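PDB 6T2N: glycoside hydrolase family 16 protein from Akkermansia muciniphila, which probably cleaves internal beta-galactosidic bonds in mucin O-glycans, acting as a family 16 endo-beta-galactosidase that helps gut bacteria begin mucin breakdown. Local coordinates for residues 81-86 and 273-278; 192-197 and 212-217; 169-174 and 315-320. All coordinates share one frame; numbering follows the deposited sequence.

Contact 1: 81-86 and 273-278; sequences GSQQTY and SAVGGT
Val275 sits between the side chains of Gln83 and Gln84, and each of its methyl groups meets a different glutamine. CG1 stands anti to the backbone N (chi1 -175°) and faces Gln83, whose chain crosses the valine at about a right angle and brings CB to 3.9 Å from Val275 CG1. CG2 faces Gln84, whose CB lies 3.8 Å from Val275 CG2. The two amides then part. Gln83 OE1 accepts from the backbone N of Ala283, in a neighbouring loop. Gln84 bends at chi2 (-76°), and its OE1 accepts from Val275 N at 2.9 Å. That donor stands well above the amide plane, while NE2 of the same amide rests against Ala274 CB at 3.6 Å. Farther along, the Tyr86 ring turns its edge to the end of strand 267-275, with CE1 3.4 Å from Ser273 O and the oxygen near the ring plane; the hydrogen bond to this carbonyl comes from Ser132 OG. The backbones, running in nearly opposite directions, join through Gln83 N to Val275 O (3.0 Å) and Gly277 N to Gly81 O (3.1 Å), on either side of the single bridge between Ser82 and Gly276. With a leucine in place of Gln84, Val275 N would probably be left without this acceptor and Ala274 without the amide lying against it. The example illustrates how a side-chain carbonyl can stand in for a backbone one where a strand of the beta-sandwich runs out into a loop: amide chemistry extends the strand's bonding while the methylene and methyl groups pack round it.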
loop_
_atom_site.group_PDB
_atom_site.type_symbol
_atom_site.label_atom_id
_atom_site.label_comp_id
_atom_site.label_asym_id
_atom_site.label_seq_id
_atom_site.Cartn_x
_atom_site.Cartn_y
_atom_site.Cartn_z
ATOM N N GLY A 81 -9.071 -6.060 -14.200
ATOM C CA GLY A 81 -8.099 -6.011 -15.306
ATOM C C GLY A 81 -6.771 -6.666 -14.953
ATOM O O GLY A 81 -5.985 -6.923 -15.870
ATOM N N SER A 82 -6.531 -6.973 -13.679
ATOM C CA SER A 82 -5.307 -7.628 -13.162
ATOM C C SER A 82 -5.135 -9.008 -13.771
ATOM O O SER A 82 -6.131 -9.585 -14.239
ATOM C CB SER A 82 -5.401 -7.728 -11.679
ATOM O OG SER A 82 -6.237 -8.818 -11.295
ATOM N N GLN A 83 -3.903 -9.502 -13.792
ATOM C CA GLN A 83 -3.528 -10.773 -14.465
ATOM C C GLN A 83 -2.924 -11.746 -13.459
ATOM O O GLN A 83 -2.513 -12.835 -13.916
ATOM C CB GLN A 83 -2.459 -10.548 -15.528
ATOM C CG GLN A 83 -2.935 -9.882 -16.805
ATOM C CD GLN A 83 -1.779 -9.245 -17.539
ATOM O OE1 GLN A 83 -1.031 -8.466 -16.999
ATOM N NE2 GLN A 83 -1.589 -9.559 -18.787
ATOM N N GLN A 84 -2.784 -11.365 -12.185
ATOM C CA GLN A 84 -2.087 -12.201 -11.174
ATOM C C GLN A 84 -3.056 -12.719 -10.105
ATOM O O GLN A 84 -4.079 -12.057 -9.867
ATOM C CB GLN A 84 -0.956 -11.431 -10.501
ATOM C CG GLN A 84 -1.393 -10.713 -9.233
ATOM C CD GLN A 84 -2.187 -9.452 -9.491
ATOM O OE1 GLN A 84 -2.348 -8.986 -10.634
ATOM N NE2 GLN A 84 -2.664 -8.863 -8.402
ATOM N N THR A 85 -2.680 -13.863 -9.488
ATOM C CA THR A 85 -3.215 -14.424 -8.205
ATOM C C THR A 85 -2.095 -14.392 -7.158
ATOM O O THR A 85 -0.926 -14.453 -7.538
ATOM C CB THR A 85 -3.815 -15.819 -8.396
ATOM O OG1 THR A 85 -4.534 -16.133 -7.212
ATOM C CG2 THR A 85 -2.781 -16.881 -8.616
ATOM N N TYR A 86 -2.452 -14.243 -5.887
ATOM C CA TYR A 86 -1.523 -13.880 -4.784
ATOM C C TYR A 86 -1.236 -15.109 -3.909
ATOM O O TYR A 86 -2.211 -15.773 -3.501
ATOM C CB TYR A 86 -2.155 -12.756 -3.939
ATOM C CG TYR A 86 -1.993 -11.344 -4.453
ATOM C CD1 TYR A 86 -0.817 -10.911 -5.032
ATOM C CD2 TYR A 86 -2.979 -10.408 -4.239
ATOM C CE1 TYR A 86 -0.661 -9.615 -5.472
ATOM C CE2 TYR A 86 -2.853 -9.112 -4.675
ATOM C CZ TYR A 86 -1.692 -8.711 -5.303
ATOM O OH TYR A 86 -1.565 -7.418 -5.747
ATOM N N SER A 273 2.979 -6.427 -5.384
ATOM C CA SER A 273 3.125 -6.251 -6.844
ATOM C C SER A 273 1.908 -6.887 -7.505
ATOM O O SER A 273 1.742 -8.125 -7.424
ATOM C CB SER A 273 4.375 -6.840 -7.357
ATOM O OG SER A 273 5.497 -6.131 -6.875
ATOM N N ALA A 274 1.076 -6.065 -8.122
ATOM C CA ALA A 274 0.043 -6.552 -9.044
ATOM C C ALA A 274 0.639 -6.652 -10.446
ATOM O O ALA A 274 1.800 -6.278 -10.612
ATOM C CB ALA A 274 -1.150 -5.653 -9.030
ATOM N N VAL A 275 -0.141 -7.206 -11.371
ATOM C CA VAL A 275 0.196 -7.372 -12.804
ATOM C C VAL A 275 -1.041 -6.873 -13.545
ATOM O O VAL A 275 -2.174 -7.152 -13.072
ATOM C CB VAL A 275 0.574 -8.833 -13.131
ATOM C CG1 VAL A 275 1.026 -8.994 -14.558
ATOM C CG2 VAL A 275 1.665 -9.338 -12.227
ATOM N N GLY A 276 -0.841 -6.101 -14.605
ATOM C CA GLY A 276 -1.954 -5.545 -15.390
ATOM C C GLY A 276 -2.821 -4.676 -14.506
ATOM O O GLY A 276 -2.295 -4.027 -13.622
ATOM N N GLY A 277 -4.121 -4.662 -14.731
ATOM C CA GLY A 277 -4.996 -3.509 -14.427
ATOM C C GLY A 277 -5.680 -2.967 -15.682
ATOM O O GLY A 277 -5.078 -3.059 -16.805
ATOM N N THR A 278 -6.905 -2.454 -15.528
ATOM C CA THR A 278 -7.693 -1.776 -16.607
ATOM C C THR A 278 -6.863 -0.587 -17.138
ATOM O O THR A 278 -6.905 -0.272 -18.345
ATOM C CB THR A 278 -9.076 -1.374 -16.070
ATOM O OG1 THR A 278 -8.802 -0.685 -14.850
ATOM C CG2 THR A 278 -10.023 -2.526 -15.783
#

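Contact 2: 192-197 and 212-217; sequences VVYSTF and GGTVKI
Val193 and Val215 form a hydrogen-bonded pair in a beta-hairpin with a long connecting loop, in which strand 211-216 pairs antiparallel with strand 192-198 at the margin of one sheet of the GH16 jelly-roll sandwich. The segment axes approach to 4.6 Å. The firm part of the contact is the backbone, together with the face carrying Val193, Ser195 and Val215. Val193 N reaches Val215 O at 2.8 Å, and Val215 N returns the bond to Val193 O at 2.9 Å, in the carbonyl plane. Ser195 and Gly213 repeat the exchange, less evenly: the bond from Ser195 N to Gly213 O is the longer, at 3.2 Å, with the donor above the carbonyl plane. On this face Val193 CB packs against Val215 CG2 at 4.3 Å, and the buried Ser195 gives its hydroxyl to a bond with Met182 O and its flank to Leu238 and Val245 of the opposing sheet. The other face, bearing Val192, Tyr194, Thr196, Thr214 and Lys216, is looser and more open to solvent. With chi1 at 178°, Val192 turns CG1 away from its own N and brings this methyl to 4.0 Å from Thr214 CB. The Tyr194 ring only brushes Thr214 CG2, its hydroxyl being taken by Gln189, and the Lys216 side chain runs out toward solvent, touching Asp191. Thr196, which also touches Asp181, closes the far end. Its OG1 makes a weak bond to Ser195 O in its own strand and lies 3.5 Å from Gly212 CA.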
loop_
_atom_site.group_PDB
_atom_site.type_symbol
_atom_site.label_atom_id
_atom_site.label_comp_id
_atom_site.label_asym_id
_atom_site.label_seq_id
_atom_site.Cartn_x
_atom_site.Cartn_y
_atom_site.Cartn_z
ATOM N N VAL A 192 8.002 7.462 -13.159
ATOM C CA VAL A 192 7.005 8.295 -12.442
ATOM C C VAL A 192 6.487 7.527 -11.229
ATOM O O VAL A 192 5.942 6.380 -11.415
ATOM C CB VAL A 192 5.838 8.705 -13.352
ATOM C CG1 VAL A 192 4.816 9.523 -12.573
ATOM C CG2 VAL A 192 6.297 9.449 -14.593
ATOM N N VAL A 193 6.583 8.206 -10.081
ATOM C CA VAL A 193 5.936 7.893 -8.772
ATOM C C VAL A 193 4.627 8.685 -8.656
ATOM O O VAL A 193 4.703 9.959 -8.668
ATOM C CB VAL A 193 6.840 8.282 -7.583
ATOM C CG1 VAL A 193 6.183 7.965 -6.256
ATOM C CG2 VAL A 193 8.215 7.636 -7.632
ATOM N N TYR A 194 3.511 7.959 -8.484
ATOM C CA TYR A 194 2.169 8.444 -8.092
ATOM C C TYR A 194 1.953 8.242 -6.600
ATOM O O TYR A 194 2.028 7.111 -6.164
ATOM C CB TYR A 194 1.090 7.631 -8.801
ATOM C CG TYR A 194 0.992 7.907 -10.277
ATOM C CD1 TYR A 194 1.802 7.242 -11.191
ATOM C CD2 TYR A 194 0.106 8.856 -10.769
ATOM C CE1 TYR A 194 1.745 7.522 -12.551
ATOM C CE2 TYR A 194 0.037 9.141 -12.125
ATOM C CZ TYR A 194 0.859 8.477 -13.025
ATOM O OH TYR A 194 0.782 8.759 -14.364
ATOM N N SER A 195 1.649 9.299 -5.854
ATOM C CA SER A 195 1.067 9.255 -4.484
ATOM C C SER A 195 -0.288 9.969 -4.505
ATOM O O SER A 195 -0.455 10.939 -5.303
ATOM C CB SER A 195 1.985 9.854 -3.500
ATOM O OG SER A 195 3.331 9.659 -3.926
ATOM N N THR A 196 -1.263 9.398 -3.798
ATOM C CA THR A 196 -2.696 9.514 -4.177
ATOM C C THR A 196 -3.532 9.191 -2.939
ATOM O O THR A 196 -3.167 8.279 -2.209
ATOM C CB THR A 196 -2.998 8.728 -5.471
ATOM O OG1 THR A 196 -2.305 9.262 -6.608
ATOM C CG2 THR A 196 -4.443 8.786 -5.900
ATOM N N PHE A 197 -4.532 10.042 -2.661
ATOM C CA PHE A 197 -5.532 9.873 -1.578
ATOM C C PHE A 197 -6.904 9.646 -2.211
ATOM O O PHE A 197 -7.171 10.209 -3.295
ATOM C CB PHE A 197 -5.513 11.103 -0.691
ATOM C CG PHE A 197 -4.136 11.291 -0.055
ATOM C CD1 PHE A 197 -3.841 10.738 1.125
ATOM C CD2 PHE A 197 -3.253 12.237 -0.623
ATOM C CE1 PHE A 197 -2.689 11.132 1.759
ATOM C CE2 PHE A 197 -2.102 12.636 0.021
ATOM C CZ PHE A 197 -1.828 12.086 1.217
ATOM N N GLY A 212 -4.161 13.384 -6.081
ATOM C CA GLY A 212 -2.856 12.716 -6.212
ATOM C C GLY A 212 -1.856 13.615 -6.878
ATOM O O GLY A 212 -2.247 14.456 -7.634
ATOM N N GLY A 213 -0.585 13.455 -6.576
ATOM C CA GLY A 213 0.500 14.117 -7.315
ATOM C C GLY A 213 1.448 13.081 -7.862
ATOM O O GLY A 213 1.142 11.900 -7.735
ATOM N N THR A 214 2.529 13.538 -8.467
ATOM C CA THR A 214 3.523 12.742 -9.207
ATOM C C THR A 214 4.894 13.385 -8.986
ATOM O O THR A 214 4.965 14.614 -8.972
ATOM C CB THR A 214 3.167 12.693 -10.701
ATOM O OG1 THR A 214 3.896 13.649 -11.489
ATOM C CG2 THR A 214 1.700 12.935 -10.934
ATOM N N VAL A 215 5.955 12.601 -8.842
ATOM C CA VAL A 215 7.319 13.071 -9.227
ATOM C C VAL A 215 7.922 12.038 -10.187
ATOM O O VAL A 215 7.598 10.818 -10.068
ATOM C CB VAL A 215 8.221 13.362 -8.014
ATOM C CG1 VAL A 215 7.516 14.250 -7.023
ATOM C CG2 VAL A 215 8.695 12.102 -7.319
ATOM N N LYS A 216 8.692 12.542 -11.152
ATOM C CA LYS A 216 9.573 11.760 -12.045
ATOM C C LYS A 216 10.901 11.609 -11.302
ATOM O O LYS A 216 11.453 12.627 -10.887
ATOM C CB LYS A 216 9.719 12.453 -13.406
ATOM C CG LYS A 216 10.356 11.598 -14.497
ATOM C CD LYS A 216 9.924 11.884 -15.945
ATOM C CE LYS A 216 10.066 10.665 -16.853
ATOM N NZ LYS A 216 10.670 10.971 -18.178
ATOM N N ILE A 217 11.362 10.379 -11.076
ATOM C CA ILE A 217 12.783 10.106 -10.728
ATOM C C ILE A 217 13.426 9.330 -11.891
ATOM O O ILE A 217 12.885 8.305 -12.285
ATOM C CB ILE A 217 12.841 9.394 -9.375
ATOM C CG1 ILE A 217 12.402 10.339 -8.271
ATOM C CG2 ILE A 217 14.231 8.856 -9.095
ATOM C CD1 ILE A 217 12.166 9.652 -6.949
#

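Contact 3: 169-174 and 315-320; sequences KNKWGW and DPETGL
Two surface turns meet where Lys171 and Glu317 touch, one being an Asx turn begun by Asn170 and the other a type I turn over residues 315-318. Each turn carries its own bonds. Asn170 OD1 accepts from Trp172 N at 3.0 Å, while its ND2 is held by Thr265 OG1 and Asn177 O. In the partner, Asp315 OD1 accepts from Glu317 N in a second Asx turn, and Thr318 OG1 accepts from Leu320 N in an ST turn; the Asp315 carbonyl takes the N-H groups of both Thr318 and Gly319. Across the contact, Lys171 N donates to Glu317 O at 3.1 Å. The bond is nearly straight (170° at the hydrogen) and falls on a lone pair in the carbonyl plane. The same oxygen is flanked by carbon: Asn170 CB lies 3.4 Å from Glu317 O. Lys171 has CG between its backbone N and carbonyl carbon (chi1 65°), which places CG over one face of the Trp172 ring, toward the rim, 3.9 Å above its plane. From there the lysine runs out extended and crosses the Glu317 side chain at about a right angle. The bent Glu317 brings OE1 to 3.7 Å from Lys171 CB, yet Lys171 NZ stays 5.5 Å from Glu317 OE1. Trp172 reaches Thr318, its CH2 lying 3.4 Å from Thr318 O in an oblique approach, and its ring also meets Tyr255 edge-to-face. The chemistry implies a join fixed in direction by one well-aimed backbone bond between two internally bonded turns, with the opposite charges of Lys171 and Glu317 probably adding a modest attraction without a salt bridge.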
loop_
_atom_site.group_PDB
_atom_site.type_symbol
_atom_site.label_atom_id
_atom_site.label_comp_id
_atom_site.label_asym_id
_atom_site.label_seq_id
_atom_site.Cartn_x
_atom_site.Cartn_y
_atom_site.Cartn_z
ATOM N N LYS A 169 -9.612 1.619 8.417
ATOM C CA LYS A 169 -10.531 0.627 9.044
ATOM C C LYS A 169 -11.406 1.471 9.950
ATOM O O LYS A 169 -10.857 2.139 10.833
ATOM C CB LYS A 169 -9.830 -0.539 9.765
ATOM C CG LYS A 169 -10.770 -1.662 10.230
ATOM C CD LYS A 169 -10.161 -2.603 11.256
ATOM C CE LYS A 169 -8.879 -3.222 10.732
ATOM N NZ LYS A 169 -7.778 -3.156 11.719
ATOM N N ASN A 170 -12.706 1.451 9.664
ATOM C CA ASN A 170 -13.750 2.361 10.203
ATOM C C ASN A 170 -15.098 1.873 9.656
ATOM O O ASN A 170 -15.135 0.901 8.933
ATOM C CB ASN A 170 -13.432 3.872 9.973
ATOM C CG ASN A 170 -13.255 4.186 8.385
ATOM O OD1 ASN A 170 -14.040 3.688 7.554
ATOM N ND2 ASN A 170 -12.248 4.934 7.992
ATOM N N LYS A 171 -16.202 2.506 10.004
ATOM C CA LYS A 171 -17.552 1.995 9.646
ATOM C C LYS A 171 -17.841 2.115 8.144
ATOM O O LYS A 171 -18.986 1.753 7.741
ATOM C CB LYS A 171 -18.616 2.787 10.394
ATOM C CG LYS A 171 -18.715 4.259 10.028
ATOM C CD LYS A 171 -19.984 4.835 10.584
ATOM C CE LYS A 171 -20.280 6.190 10.004
ATOM N NZ LYS A 171 -21.126 6.984 10.927
ATOM N N TRP A 172 -16.883 2.618 7.349
ATOM C CA TRP A 172 -17.096 2.880 5.901
ATOM C C TRP A 172 -16.473 1.756 5.100
ATOM O O TRP A 172 -15.524 1.183 5.619
ATOM C CB TRP A 172 -16.532 4.239 5.473
ATOM C CG TRP A 172 -17.346 5.331 6.067
ATOM C CD1 TRP A 172 -18.697 5.462 5.984
ATOM C CD2 TRP A 172 -16.872 6.376 6.927
ATOM N NE1 TRP A 172 -19.097 6.522 6.743
ATOM C CE2 TRP A 172 -18.000 7.115 7.317
ATOM C CE3 TRP A 172 -15.609 6.764 7.384
ATOM C CZ2 TRP A 172 -17.897 8.246 8.119
ATOM C CZ3 TRP A 172 -15.498 7.855 8.199
ATOM C CH2 TRP A 172 -16.639 8.579 8.565
ATOM N N GLY A 173 -17.002 1.507 3.899
ATOM C CA GLY A 173 -16.436 0.618 2.872
ATOM C C GLY A 173 -15.882 1.465 1.751
ATOM O O GLY A 173 -16.192 2.689 1.759
ATOM N N TRP A 174 -15.107 0.867 0.829
ATOM C CA TRP A 174 -14.302 1.641 -0.147
ATOM C C TRP A 174 -15.205 2.432 -1.084
ATOM O O TRP A 174 -16.204 1.910 -1.541
ATOM C CB TRP A 174 -13.431 0.698 -0.921
ATOM C CG TRP A 174 -12.339 1.378 -1.682
ATOM C CD1 TRP A 174 -11.041 1.602 -1.286
ATOM C CD2 TRP A 174 -12.450 1.904 -3.013
ATOM N NE1 TRP A 174 -10.349 2.252 -2.286
ATOM C CE2 TRP A 174 -11.193 2.446 -3.348
ATOM C CE3 TRP A 174 -13.492 1.965 -3.936
ATOM C CZ2 TRP A 174 -10.962 3.050 -4.571
ATOM C CZ3 TRP A 174 -13.257 2.526 -5.168
ATOM C CH2 TRP A 174 -11.998 3.054 -5.478
ATOM N N ASP A 315 -12.860 9.263 17.885
ATOM C CA ASP A 315 -13.623 7.994 17.768
ATOM C C ASP A 315 -13.020 7.266 16.565
ATOM O O ASP A 315 -13.177 7.706 15.429
ATOM C CB ASP A 315 -15.137 8.255 17.693
ATOM C CG ASP A 315 -16.004 7.049 17.330
ATOM O OD1 ASP A 315 -15.450 5.884 17.239
ATOM O OD2 ASP A 315 -17.232 7.270 17.111
ATOM N N PRO A 316 -12.234 6.182 16.733
ATOM C CA PRO A 316 -11.585 5.595 15.573
ATOM C C PRO A 316 -12.637 5.107 14.560
ATOM O O PRO A 316 -12.309 5.070 13.406
ATOM C CB PRO A 316 -10.664 4.505 16.158
ATOM C CG PRO A 316 -11.247 4.202 17.529
ATOM C CD PRO A 316 -11.895 5.492 17.988
ATOM N N GLU A 317 -13.878 4.799 14.958
ATOM C CA GLU A 317 -14.873 4.212 14.007
ATOM C C GLU A 317 -15.354 5.314 13.016
ATOM O O GLU A 317 -15.937 4.941 11.941
ATOM C CB GLU A 317 -15.938 3.459 14.825
ATOM C CG GLU A 317 -16.761 2.388 14.090
ATOM C CD GLU A 317 -18.206 2.287 14.624
ATOM O OE1 GLU A 317 -19.140 2.950 14.034
ATOM O OE2 GLU A 317 -18.424 1.592 15.676
ATOM N N THR A 318 -15.069 6.611 13.281
ATOM C CA THR A 318 -15.698 7.780 12.573
ATOM C C THR A 318 -14.750 8.968 12.323
ATOM O O THR A 318 -15.051 9.727 11.400
ATOM C CB THR A 318 -16.890 8.395 13.323
ATOM O OG1 THR A 318 -16.380 9.103 14.458
ATOM C CG2 THR A 318 -17.934 7.390 13.762
ATOM N N GLY A 319 -13.718 9.202 13.135
ATOM C CA GLY A 319 -12.807 10.347 12.950
ATOM C C GLY A 319 -13.302 11.634 13.589
ATOM O O GLY A 319 -12.547 12.610 13.522
ATOM N N LEU A 320 -14.479 11.679 14.226
ATOM C CA LEU A 320 -14.958 12.892 14.981
ATOM C C LEU A 320 -14.166 13.090 16.279
ATOM O O LEU A 320 -13.695 12.120 16.881
ATOM C CB LEU A 320 -16.440 12.732 15.336
ATOM C CG LEU A 320 -17.382 12.583 14.148
ATOM C CD1 LEU A 320 -18.747 12.046 14.585
ATOM C CD2 LEU A 320 -17.499 13.908 13.408
#

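How the contacts relate
Followed from the N terminus, the chain enters contact 1 at 81-86 and contact 3 at 169-174, then makes both halves of contact 2, at 192-197 and 212-217. Contact 1 closes at 273-278 and contact 3 at 315-320. Contact 2 is therefore a local hairpin nested inside both longer loops, whereas contacts 1 and 3 cross. Contacts 1 and 2 reach the same mixed sheet, with centres about 20 Å apart, contact 1 joining the loop that leads into strand 85-86 to the end of strand 267-275, contact 2 lying at the sheet's margin. Contact 3 ties the loop after strand 160-168 to the C-terminal tail beyond helix 305-311. None of the three touches another.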